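Local coordinates for protein chitooligosaccharide oxidase (Gibberella zeae, PDB 6Y0R) that oxidises the C1 hydroxyl of chitooligosaccharides to lactones, passing the electrons through a bicovalently bound FAD to molecular oxygen with release of hydrogen peroxide, at residues Ser356-Asn359 / Phe360-Thr364; Ser435-Ala438 / Gly439-Gly442. All blocks are in the same frame, centred on the assembly; numbering follows the deposited sequence.

Contact 1. Residues Ser356-Asn359 / Phe360-Thr364; sequences SFVN and FVSTT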
ATOM      1  N   SER A 356     -17.449 -20.903   5.565  1.00 24.42           N
ATOM      2  CA  SER A 356     -16.124 -21.529   5.826  1.00 25.14           C
ATOM      3  C   SER A 356     -15.250 -20.558   6.597  1.00 21.72           C
ATOM      4  O   SER A 356     -14.614 -20.919   7.577  1.00 23.79           O
ATOM      5  CB  SER A 356     -15.419 -21.942   4.569  1.00 28.57           C
ATOM      6  OG  SER A 356     -16.238 -22.840   3.849  1.00 42.59           O
ATOM      7  N   PHE A 357     -15.200 -19.312   6.112  1.00 22.14           N
ATOM      8  CA  PHE A 357     -14.434 -18.224   6.746  1.00 21.03           C
ATOM      9  C   PHE A 357     -14.882 -18.016   8.192  1.00 20.58           C
ATOM     10  O   PHE A 357     -14.069 -17.983   9.117  1.00 21.29           O
ATOM     11  CB  PHE A 357     -14.591 -16.981   5.870  1.00 21.34           C
ATOM     12  CG  PHE A 357     -13.995 -15.737   6.441  1.00 23.48           C
ATOM     13  CD1 PHE A 357     -12.646 -15.645   6.688  1.00 24.71           C
ATOM     14  CD2 PHE A 357     -14.779 -14.615   6.650  1.00 27.18           C
ATOM     15  CE1 PHE A 357     -12.100 -14.482   7.210  1.00 24.39           C
ATOM     16  CE2 PHE A 357     -14.231 -13.454   7.162  1.00 27.77           C
ATOM     17  CZ  PHE A 357     -12.889 -13.397   7.452  1.00 27.46           C
ATOM     18  N   VAL A 358     -16.183 -17.802   8.406  1.00 22.56           N
ATOM     19  CA  VAL A 358     -16.745 -17.529   9.756  1.00 20.23           C
ATOM     20  C   VAL A 358     -16.483 -18.756  10.666  1.00 20.89           C
ATOM     21  O   VAL A 358     -16.161 -18.557  11.831  1.00 20.29           O
ATOM     22  CB  VAL A 358     -18.241 -17.198   9.640  1.00 20.47           C
ATOM     23  CG1 VAL A 358     -18.894 -17.246  10.999  1.00 22.19           C
ATOM     24  CG2 VAL A 358     -18.485 -15.853   8.952  1.00 20.97           C
ATOM     25  N   ASN A 359     -16.621 -19.975  10.133  1.00 24.23           N
ATOM     26  CA  ASN A 359     -16.296 -21.231  10.882  1.00 24.65           C
ATOM     27  C   ASN A 359     -14.850 -21.182  11.400  1.00 24.37           C
ATOM     28  O   ASN A 359     -14.627 -21.450  12.601  1.00 26.18           O
ATOM     29  CB  ASN A 359     -16.615 -22.453  10.015  1.00 27.74           C
ATOM     30  CG  ASN A 359     -18.111 -22.675   9.861  1.00 34.97           C
ATOM     31  OD1 ASN A 359     -18.932 -21.950  10.451  1.00 45.04           O
ATOM     32  ND2 ASN A 359     -18.479 -23.684   9.087  1.00 41.54           N
ATOM     33  N   PHE A 360     -13.881 -20.779  10.570  1.00 22.67           N
ATOM     34  CA  PHE A 360     -12.463 -20.654  10.974  1.00 21.47           C
ATOM     35  C   PHE A 360     -12.348 -19.560  12.036  1.00 22.20           C
ATOM     36  O   PHE A 360     -11.713 -19.748  13.088  1.00 22.92           O
ATOM     37  CB  PHE A 360     -11.557 -20.378   9.773  1.00 23.17           C
ATOM     38  CG  PHE A 360     -10.096 -20.366  10.134  1.00 23.63           C
ATOM     39  CD1 PHE A 360      -9.524 -19.259  10.755  1.00 23.95           C
ATOM     40  CD2 PHE A 360      -9.312 -21.494   9.938  1.00 24.67           C
ATOM     41  CE1 PHE A 360      -8.188 -19.262  11.128  1.00 27.57           C
ATOM     42  CE2 PHE A 360      -7.974 -21.484  10.293  1.00 23.97           C
ATOM     43  CZ  PHE A 360      -7.430 -20.387  10.910  1.00 25.46           C
ATOM     44  N   VAL A 361     -12.973 -18.405  11.788  1.00 22.73           N
ATOM     45  CA  VAL A 361     -12.877 -17.260  12.728  1.00 22.74           C
ATOM     46  C   VAL A 361     -13.482 -17.657  14.086  1.00 23.80           C
ATOM     47  O   VAL A 361     -12.913 -17.261  15.109  1.00 22.39           O
ATOM     48  CB  VAL A 361     -13.594 -16.032  12.147  1.00 23.39           C
ATOM     49  CG1 VAL A 361     -13.834 -14.966  13.195  1.00 24.83           C
ATOM     50  CG2 VAL A 361     -12.799 -15.484  10.974  1.00 24.07           C
ATOM     51  N   SER A 362     -14.590 -18.396  14.071  1.00 24.71           N
ATOM     52  CA  SER A 362     -15.386 -18.758  15.273  1.00 28.01           C
ATOM     53  C   SER A 362     -14.740 -19.885  16.080  1.00 31.76           C
ATOM     54  O   SER A 362     -15.121 -20.014  17.257  1.00 29.14           O
ATOM     55  CB  SER A 362     -16.801 -19.130  14.881  1.00 29.66           C
ATOM     56  OG  SER A 362     -17.402 -18.033  14.208  1.00 31.39           O
ATOM     57  N   THR A 363     -13.764 -20.596  15.512  1.00 28.26           N
ATOM     58  CA  THR A 363     -13.129 -21.786  16.139  1.00 29.92           C
ATOM     59  C   THR A 363     -11.653 -21.466  16.342  1.00 27.83           C
ATOM     60  O   THR A 363     -11.326 -21.008  17.437  1.00 27.80           O
ATOM     61  CB  THR A 363     -13.422 -23.065  15.352  1.00 29.15           C
ATOM     62  OG1 THR A 363     -12.951 -22.997  14.007  1.00 28.10           O
ATOM     63  CG2 THR A 363     -14.909 -23.377  15.293  1.00 29.62           C
ATOM     64  N   THR A 364     -10.823 -21.644  15.316  1.00 28.11           N
ATOM     65  CA  THR A 364      -9.370 -21.348  15.383  1.00 27.01           C
ATOM     66  C   THR A 364      -9.112 -19.875  15.746  1.00 27.24           C
ATOM     67  O   THR A 364      -8.305 -19.611  16.641  1.00 27.15           O
ATOM     68  CB  THR A 364      -8.664 -21.782  14.100  1.00 25.62           C
ATOM     69  OG1 THR A 364      -9.088 -23.118  13.842  1.00 32.29           O
ATOM     70  CG2 THR A 364      -7.155 -21.702  14.186  1.00 28.00           C
TER
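Phe357 and Val361, one helical turn apart, form the packed side of this contact. Val361 CG2 sits over one face of the Phe357 ring, displaced toward the rim, 4.2 Å from the ring centroid and 20° off its normal, a CH-pi contact. Phe357 CG lies anti to the backbone N (chi1 174°), which leaves it beside the carbonyl carbon, and the ring meets the valine from there. In the backbone, Val361 N donates to Phe357 O at 2.9 Å in the carbonyl plane, the regular i to i+4 bond of an alpha helix. Both side chains are buried, as is Val358: Phe357 reaches Leu251 of helix 247-260, Ile432 of helix 420-433 and Leu374 of strand 371-378, while Val361 meets Trp372. Helix 351-367 is thus laid against the large antiparallel sheet, in what is probably the substrate domain, as in relatives of berberine bridge enzyme, with helices 247-260 and 420-433 beside it. Between this packed side and solvent, Val358 O takes two bonds from one residue: Ser362 N at 2.7 Å, and Ser362 OG, also 2.7 Å away but standing 42° out of the carbonyl plane. Asn359 and Thr363, one residue further along, make up the exposed side. There, where the helix widens into a pi-type turn, Thr363 OG1 donates to Asn359 O over 2.7 Å, and Asn359 OD1 accepts a hydrogen bond from Gln244 NE2.

Contact 2. Residues Ser435-Ala438 / Gly439-Gly442; sequences SLKA and GTWG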
ATOM      1  N   SER A 435     -11.016 -22.389  -1.689  1.00 29.08           N
ATOM      2  CA  SER A 435     -12.270 -22.696  -2.399  1.00 29.91           C
ATOM      3  C   SER A 435     -12.385 -21.906  -3.700  1.00 29.61           C
ATOM      4  O   SER A 435     -13.388 -22.114  -4.386  1.00 32.43           O
ATOM      5  CB  SER A 435     -13.448 -22.440  -1.512  1.00 31.29           C
ATOM      6  OG  SER A 435     -13.715 -21.056  -1.466  1.00 40.01           O
ATOM      7  N   LEU A 436     -11.437 -21.021  -4.039  1.00 27.88           N
ATOM      8  CA  LEU A 436     -11.540 -20.144  -5.241  1.00 27.84           C
ATOM      9  C   LEU A 436     -10.918 -20.788  -6.486  1.00 32.94           C
ATOM     10  O   LEU A 436      -9.935 -21.518  -6.331  1.00 33.35           O
ATOM     11  CB  LEU A 436     -10.820 -18.837  -4.937  1.00 27.30           C
ATOM     12  CG  LEU A 436     -11.458 -17.985  -3.851  1.00 24.67           C
ATOM     13  CD1 LEU A 436     -10.660 -16.701  -3.648  1.00 25.30           C
ATOM     14  CD2 LEU A 436     -12.920 -17.689  -4.171  1.00 26.90           C
ATOM     15  N   LYS A 437     -11.426 -20.470  -7.676  1.00 37.10           N
ATOM     16  CA  LYS A 437     -10.857 -20.983  -8.957  1.00 44.37           C
ATOM     17  C   LYS A 437      -9.442 -20.421  -9.104  1.00 40.95           C
ATOM     18  O   LYS A 437      -9.260 -19.242  -8.801  1.00 40.70           O
ATOM     19  CB  LYS A 437     -11.699 -20.548 -10.158  1.00 49.71           C
ATOM     20  CG  LYS A 437     -13.018 -21.289 -10.349  1.00 60.03           C
ATOM     21  CD  LYS A 437     -13.892 -20.694 -11.458  1.00 64.25           C
ATOM     22  CE  LYS A 437     -14.553 -19.382 -11.075  1.00 64.50           C
ATOM     23  NZ  LYS A 437     -14.735 -18.492 -12.247  1.00 65.79           N
ATOM     24  N   ALA A 438      -8.496 -21.232  -9.569  1.00 43.72           N
ATOM     25  CA  ALA A 438      -7.095 -20.827  -9.818  1.00 40.96           C
ATOM     26  C   ALA A 438      -7.115 -19.670 -10.818  1.00 41.14           C
ATOM     27  O   ALA A 438      -7.967 -19.676 -11.734  1.00 41.36           O
ATOM     28  CB  ALA A 438      -6.294 -22.001 -10.316  1.00 44.73           C
ATOM     29  N   GLY A 439      -6.291 -18.652 -10.582  1.00 35.61           N
ATOM     30  CA  GLY A 439      -6.130 -17.519 -11.507  1.00 33.17           C
ATOM     31  C   GLY A 439      -7.145 -16.417 -11.285  1.00 32.08           C
ATOM     32  O   GLY A 439      -7.058 -15.420 -11.988  1.00 34.81           O
ATOM     33  N   THR A 440      -8.062 -16.555 -10.326  1.00 28.76           N
ATOM     34  CA  THR A 440      -9.161 -15.589 -10.107  1.00 28.31           C
ATOM     35  C   THR A 440      -8.843 -14.714  -8.890  1.00 24.74           C
ATOM     36  O   THR A 440      -9.593 -13.753  -8.636  1.00 24.21           O
ATOM     37  CB  THR A 440     -10.505 -16.295  -9.912  1.00 32.45           C
ATOM     38  OG1 THR A 440     -10.516 -17.034  -8.689  1.00 27.64           O
ATOM     39  CG2 THR A 440     -10.797 -17.198 -11.093  1.00 34.55           C
ATOM     40  N   TRP A 441      -7.726 -14.981  -8.228  1.00 23.15           N
ATOM     41  CA  TRP A 441      -7.408 -14.291  -6.960  1.00 21.64           C
ATOM     42  C   TRP A 441      -5.913 -14.082  -6.851  1.00 20.44           C
ATOM     43  O   TRP A 441      -5.154 -14.804  -7.549  1.00 20.83           O
ATOM     44  CB  TRP A 441      -7.932 -15.081  -5.769  1.00 21.49           C
ATOM     45  CG  TRP A 441      -7.304 -16.437  -5.602  1.00 22.20           C
ATOM     46  CD1 TRP A 441      -7.704 -17.587  -6.226  1.00 24.86           C
ATOM     47  CD2 TRP A 441      -6.229 -16.807  -4.721  1.00 21.15           C
ATOM     48  NE1 TRP A 441      -6.961 -18.644  -5.781  1.00 23.56           N
ATOM     49  CE2 TRP A 441      -6.030 -18.205  -4.879  1.00 24.33           C
ATOM     50  CE3 TRP A 441      -5.432 -16.129  -3.794  1.00 22.04           C
ATOM     51  CZ2 TRP A 441      -5.086 -18.922  -4.133  1.00 24.95           C
ATOM     52  CZ3 TRP A 441      -4.469 -16.826  -3.105  1.00 23.75           C
ATOM     53  CH2 TRP A 441      -4.319 -18.213  -3.242  1.00 24.47           C
ATOM     54  N   GLY A 442      -5.517 -13.180  -5.969  1.00 18.99           N
ATOM     55  CA  GLY A 442      -4.099 -12.933  -5.678  1.00 16.21           C
ATOM     56  C   GLY A 442      -3.917 -12.229  -4.355  1.00 17.01           C
ATOM     57  O   GLY A 442      -4.743 -12.387  -3.446  1.00 16.68           O
TER
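Thr440 folds back onto the carbonyl oxygen of Lys437 and grips it twice. Its hydroxyl OG1 donates to Lys437 O over a short 2.5 Å, tilted only 17° from the carbonyl plane. The backbone N of Thr440 adds a weak bond to the same Lys437 O, 3.3 Å long. A chi1 of 67° sets OG1 between the backbone N and the carbonyl carbon, which brings the hydroxyl round to Lys437; the methyl CG2 packs alongside Lys437 CB at 3.6 Å.

Ala438 is the second residue of the turn and leads straight into the third, its CB 3.4 Å from Gly439 N. Gly439 takes a positive phi of 87° at that third position, a backbone conformation that favours glycine.

Trp441 comes in from the next position after Thr440. The pyrrole side of its indole meets the same carbonyl at its edge, with CD1 3.4 Å from Lys437 O and near the ring plane, so the oxygen is bordered by an aromatic C-H as well as the hydroxyl and the amide. Leu436 adds to the cluster: its CB lies 3.6 Å from Trp441 CD1 in an oblique approach, while its CD1 methyl touches Trp441 CB at 3.8 Å. Further along, the indole rests on Arg456 and Met460 of helix 454-462.

Lys437 to Thr440 form a type II beta turn, its closing backbone bond reinforced by the threonine hydroxyl.

From the N terminus the chain reaches contact 1 first, within helix 351-367, after strand 338-346 and before strand 371-378. It then runs through strand 403-411 and helix 420-433 before contact 2 turns back on itself in the loop toward helix 454-462. Each closes only a short local turn, in series, with neither nesting nor crossing. The nearest atoms of contacts 1 and 2 are about 6 Å apart, without touching. Helix 420-433 bridges them: its side chains meet Phe357 and Phe360, and its Ile432 O bonds Ser435 OG, which also binds Glu353 of helix 351-367. Gly442 then pairs with Ala345 of strand 338-346 through backbone hydrogen bonding.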